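Local coordinates for hypothetical protein Cgl3021 (Corynebacterium glutamicum, PDB 2NSF), which probably catalyses the mycothiol-dependent isomerisation of maleylpyruvate, as a zinc-binding enzyme with a helical N-terminal domain and a smaller C-terminal domain, at residues Val207-Asp210 with Thr215-Pro218; Asp224-Ser229 with Glu253-Pro258. All blocks are in the same frame, centred on the assembly; numbering follows the deposited sequence.

Interaction 1 of 2, residues Val207-Asp210 with Thr215-Pro218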
loop_
_atom_site.group_PDB
_atom_site.type_symbol
_atom_site.label_atom_id
_atom_site.label_comp_id
_atom_site.label_asym_id
_atom_site.label_seq_id
_atom_site.Cartn_x
_atom_site.Cartn_y
_atom_site.Cartn_z
ATOM N N VAL A 207 17.507 12.050 -3.707
ATOM C CA VAL A 207 16.354 12.940 -3.631
ATOM C C VAL A 207 15.425 12.701 -4.815
ATOM O O VAL A 207 15.871 12.685 -5.959
ATOM C CB VAL A 207 16.788 14.429 -3.657
ATOM C CG1 VAL A 207 15.560 15.342 -3.589
ATOM C CG2 VAL A 207 17.730 14.717 -2.489
ATOM N N LEU A 208 14.139 12.512 -4.539
ATOM C CA LEU A 208 13.166 12.310 -5.605
ATOM C C LEU A 208 12.603 13.676 -5.959
ATOM O O LEU A 208 12.339 14.491 -5.074
ATOM C CB LEU A 208 12.025 11.411 -5.140
ATOM C CG LEU A 208 12.375 10.059 -4.522
ATOM C CD1 LEU A 208 11.079 9.308 -4.266
ATOM C CD2 LEU A 208 13.303 9.264 -5.442
ATOM N N LEU A 209 12.414 13.929 -7.248
ATOM C CA LEU A 209 11.879 15.211 -7.669
ATOM C C LEU A 209 10.637 15.058 -8.521
ATOM O O LEU A 209 10.671 14.405 -9.561
ATOM C CB LEU A 209 12.928 15.995 -8.470
ATOM C CG LEU A 209 12.442 17.284 -9.148
ATOM C CD1 LEU A 209 12.036 18.307 -8.093
ATOM C CD2 LEU A 209 13.546 17.846 -10.037
ATOM N N ASP A 210 9.536 15.633 -8.046
ATOM C CA ASP A 210 8.289 15.651 -8.801
ATOM C C ASP A 210 8.588 16.889 -9.636
ATOM O O ASP A 210 8.397 18.015 -9.175
ATOM C CB ASP A 210 7.103 15.922 -7.875
ATOM C CG ASP A 210 5.806 16.152 -8.639
ATOM O OD1 ASP A 210 5.860 16.379 -9.868
ATOM O OD2 ASP A 210 4.734 16.125 -8.005
ATOM N N THR A 215 8.581 19.615 -6.526
ATOM C CA THR A 215 8.553 19.185 -5.135
ATOM C C THR A 215 9.607 18.113 -4.914
ATOM O O THR A 215 9.615 17.087 -5.595
ATOM C CB THR A 215 7.172 18.621 -4.745
ATOM O OG1 THR A 215 6.170 19.624 -4.970
ATOM C CG2 THR A 215 7.154 18.221 -3.271
ATOM N N ARG A 216 10.510 18.364 -3.969
ATOM C CA ARG A 216 11.575 17.419 -3.650
ATOM C C ARG A 216 11.169 16.537 -2.471
ATOM O O ARG A 216 10.489 16.984 -1.549
ATOM C CB ARG A 216 12.877 18.171 -3.317
ATOM C CG ARG A 216 13.641 18.694 -4.534
ATOM C CD ARG A 216 14.674 19.764 -4.158
ATOM N NE ARG A 216 15.640 19.315 -3.155
ATOM C CZ ARG A 216 16.884 18.919 -3.416
ATOM N NH1 ARG A 216 17.344 18.905 -4.662
ATOM N NH2 ARG A 216 17.674 18.535 -2.422
ATOM N N TYR A 217 11.591 15.278 -2.526
ATOM C CA TYR A 217 11.315 14.295 -1.485
ATOM C C TYR A 217 12.675 13.696 -1.141
ATOM O O TYR A 217 13.075 12.671 -1.690
ATOM C CB TYR A 217 10.374 13.211 -2.025
ATOM C CG TYR A 217 8.981 13.719 -2.326
ATOM C CD1 TYR A 217 8.020 13.805 -1.322
ATOM C CD2 TYR A 217 8.629 14.132 -3.612
ATOM C CE1 TYR A 217 6.742 14.288 -1.586
ATOM C CE2 TYR A 217 7.351 14.621 -3.888
ATOM C CZ TYR A 217 6.415 14.695 -2.870
ATOM O OH TYR A 217 5.146 15.166 -3.126
ATOM N N PRO A 218 13.415 14.351 -0.236
ATOM C CA PRO A 218 14.737 13.867 0.162
ATOM C C PRO A 218 14.692 12.695 1.129
ATOM O O PRO A 218 13.703 12.485 1.824
ATOM C CB PRO A 218 15.371 15.097 0.800
ATOM C CG PRO A 218 14.192 15.741 1.480
ATOM C CD PRO A 218 13.102 15.634 0.426
HETATM O O HOH W 1 4.421 16.353 -5.383
#
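L208 O receives Y217 N at 2.8 Å, and R216 CA approaches the same oxygen at 3.3 Å in a CA-H...O contact. This carbonyl lies within a β-hairpin of the C-terminal domain, whose segments 207-210 and 215-218 run antiparallel at 160°. L208 with Y217 and D210 with T215 are hydrogen-bonded pairs, each bonding in both directions: L208 N returns to Y217 O, and D210 N to T215 O, at 2.9 Å, is answered by T215 N to D210 O.

On the face with V207 and L209, V207 CG1 sits over the centre of the R216 guanidinium, 3.8 Å above its plane. The bend at chi3 (56°) folds the arginine back over the valine, while NH1 goes on to a salt bridge with E225. L209 CD1 packs on R216 CG at 3.9 Å.

The other face turns L208 and Y217 toward helices 183-199 and 232-239, burying both. The D210 carboxylate also bonds S213 in the turn. One water spans the two strands there: it donates to D210 OD2 at 2.7 Å and lies in the plane of the Y217 ring, 2.7 Å from Y217 OH.

Interaction 2 of 2, residues Asp224-Ser229 with Glu253-Pro258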
loop_
_atom_site.group_PDB
_atom_site.type_symbol
_atom_site.label_atom_id
_atom_site.label_comp_id
_atom_site.label_asym_id
_atom_site.label_seq_id
_atom_site.Cartn_x
_atom_site.Cartn_y
_atom_site.Cartn_z
ATOM N N ASP A 224 26.968 13.302 -1.700
ATOM C CA ASP A 224 26.780 13.290 -3.130
ATOM C C ASP A 224 25.306 13.189 -3.452
ATOM O O ASP A 224 24.686 12.146 -3.276
ATOM C CB ASP A 224 27.566 12.142 -3.741
ATOM C CG ASP A 224 29.048 12.251 -3.445
ATOM O OD1 ASP A 224 29.566 13.387 -3.492
ATOM O OD2 ASP A 224 29.687 11.219 -3.164
ATOM N N GLU A 225 24.753 14.304 -3.909
ATOM C CA GLU A 225 23.348 14.350 -4.247
ATOM C C GLU A 225 23.067 13.697 -5.590
ATOM O O GLU A 225 23.786 13.912 -6.568
ATOM C CB GLU A 225 22.856 15.796 -4.286
ATOM C CG GLU A 225 21.378 15.911 -4.599
ATOM C CD GLU A 225 20.952 17.324 -4.930
ATOM O OE1 GLU A 225 21.409 17.869 -5.957
ATOM O OE2 GLU A 225 20.156 17.890 -4.159
ATOM N N VAL A 226 22.027 12.875 -5.619
ATOM C CA VAL A 226 21.590 12.214 -6.837
ATOM C C VAL A 226 20.093 12.487 -6.898
ATOM O O VAL A 226 19.341 12.056 -6.026
ATOM C CB VAL A 226 21.836 10.698 -6.798
ATOM C CG1 VAL A 226 21.286 10.047 -8.068
ATOM C CG2 VAL A 226 23.324 10.425 -6.673
ATOM N N VAL A 227 19.671 13.229 -7.916
ATOM C CA VAL A 227 18.265 13.568 -8.072
ATOM C C VAL A 227 17.597 12.687 -9.113
ATOM O O VAL A 227 18.005 12.666 -10.278
ATOM C CB VAL A 227 18.095 15.043 -8.495
ATOM C CG1 VAL A 227 16.617 15.405 -8.549
ATOM C CG2 VAL A 227 18.824 15.948 -7.518
ATOM N N VAL A 228 16.582 11.944 -8.682
ATOM C CA VAL A 228 15.823 11.076 -9.574
ATOM C C VAL A 228 14.514 11.817 -9.790
ATOM O O VAL A 228 13.739 12.001 -8.853
ATOM C CB VAL A 228 15.554 9.703 -8.928
ATOM C CG1 VAL A 228 14.615 8.882 -9.805
ATOM C CG2 VAL A 228 16.871 8.967 -8.733
ATOM N N SER A 229 14.269 12.245 -11.025
ATOM C CA SER A 229 13.072 13.022 -11.308
ATOM C C SER A 229 12.133 12.460 -12.369
ATOM O O SER A 229 12.517 11.640 -13.206
ATOM C CB SER A 229 13.477 14.442 -11.708
ATOM O OG SER A 229 14.286 14.404 -12.871
ATOM N N GLU A 253 22.555 8.089 -14.469
ATOM C CA GLU A 253 22.240 6.700 -14.154
ATOM C C GLU A 253 21.407 6.585 -12.878
ATOM O O GLU A 253 21.819 7.033 -11.812
ATOM C CB GLU A 253 23.530 5.896 -14.010
ATOM C CG GLU A 253 23.333 4.408 -13.760
ATOM C CD GLU A 253 23.629 3.563 -14.987
ATOM O OE1 GLU A 253 24.459 3.994 -15.817
ATOM O OE2 GLU A 253 23.048 2.463 -15.115
ATOM N N VAL A 254 20.234 5.970 -13.008
ATOM C CA VAL A 254 19.314 5.785 -11.891
ATOM C C VAL A 254 19.746 4.630 -10.994
ATOM O O VAL A 254 19.839 3.486 -11.437
ATOM C CB VAL A 254 17.878 5.507 -12.400
ATOM C CG1 VAL A 254 16.922 5.376 -11.229
ATOM C CG2 VAL A 254 17.430 6.623 -13.332
ATOM N N PRO A 255 20.016 4.916 -9.714
ATOM C CA PRO A 255 20.436 3.870 -8.783
ATOM C C PRO A 255 19.250 3.063 -8.293
ATOM O O PRO A 255 18.107 3.505 -8.402
ATOM C CB PRO A 255 21.081 4.661 -7.653
ATOM C CG PRO A 255 20.228 5.893 -7.605
ATOM C CD PRO A 255 20.064 6.244 -9.073
ATOM N N GLU A 256 19.516 1.872 -7.770
ATOM C CA GLU A 256 18.428 1.079 -7.232
ATOM C C GLU A 256 18.073 1.752 -5.919
ATOM O O GLU A 256 18.940 2.024 -5.089
ATOM C CB GLU A 256 18.856 -0.372 -7.008
ATOM C CG GLU A 256 18.773 -1.206 -8.277
ATOM C CD GLU A 256 17.417 -1.088 -8.952
ATOM O OE1 GLU A 256 16.407 -1.498 -8.339
ATOM O OE2 GLU A 256 17.358 -0.579 -10.092
ATOM N N PRO A 257 16.787 2.051 -5.721
ATOM C CA PRO A 257 16.349 2.706 -4.491
ATOM C C PRO A 257 16.392 1.795 -3.278
ATOM O O PRO A 257 16.467 0.566 -3.406
ATOM C CB PRO A 257 14.928 3.126 -4.828
ATOM C CG PRO A 257 14.459 1.963 -5.661
ATOM C CD PRO A 257 15.636 1.746 -6.591
ATOM N N PRO A 258 16.370 2.387 -2.078
ATOM C CA PRO A 258 16.390 1.593 -0.853
ATOM C C PRO A 258 15.104 0.771 -0.860
ATOM O O PRO A 258 14.103 1.184 -1.441
ATOM C CB PRO A 258 16.377 2.650 0.248
ATOM C CG PRO A 258 17.087 3.802 -0.382
ATOM C CD PRO A 258 16.516 3.823 -1.780
#
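Equivalent first torsions in V226 (177°) and V228 (173°) present different methyls to the 253-258 segment. In V226 it is CG1, anti to the backbone N, that makes the contact; in V228 it is CG2, the branch beside the backbone N. Both converge on one atom, P255 CD, at 4.1 Å from V226 CG1 and 4.2 Å from V228 CG2. V226 and P255 meet tip to tip, and the ring carbon bonded to the proline nitrogen bridges two residues that project from the same face of strand 226-230. V228 CG2 has a second, longer contact with V254 CG1 at 4.4 Å.

The arrangement is a coil segment packed by side chains over a β-strand: the strand belongs to the mixed four-stranded sheet of the C-terminal domain, and the coil follows its edge strand 247-249. The evidence is threefold: no hydrogen bond crosses, the nearest CA atoms, those of V228 and V254, are 6.7 Å apart, and the buried surface totals just 133 Å². From P255 to P258 the backbone angles are those of an extended, polyproline II-like chain, and three of these four residues are prolines without an N-H to offer.

The backbone of the strand is engaged elsewhere: V226 and V228 bond to strand 206-210, and V227 pairs with S250. Y238 of helix 232-239 contacts both segments: its side chain touches V228 and V254, and its OH hydrogen-bonds P255 O. S249 similarly bonds E253 O.

Contacts between saturated carbons carry little directional preference, so shape and dispersion probably govern the fit across this interface, whereas orientation of the coil is more plausibly fixed by the neighbouring bonds to Y238 and S249.

How the interactions relate
Strand 206-210 enters first, and interaction 1 closes a four-residue turn by pairing it with strand 215-218 at the sheet edge. The chain then crosses to the other side of strand 206-210, where strand 226-230 lies parallel to it: L209 N to V228 O (2.8 Å) and V228 N to V207 O (2.9 Å) connect the two contacts directly. Helix 232-239 and strand 247-249 follow before interaction 2 brings 253-258 back, closing 23 residues. The contacts are therefore in series, neither nesting nor crossing. Together they join the hairpin, strand 226-230 and the coil 253-258, with Y238 touching both L208 and V228, away from the zinc site.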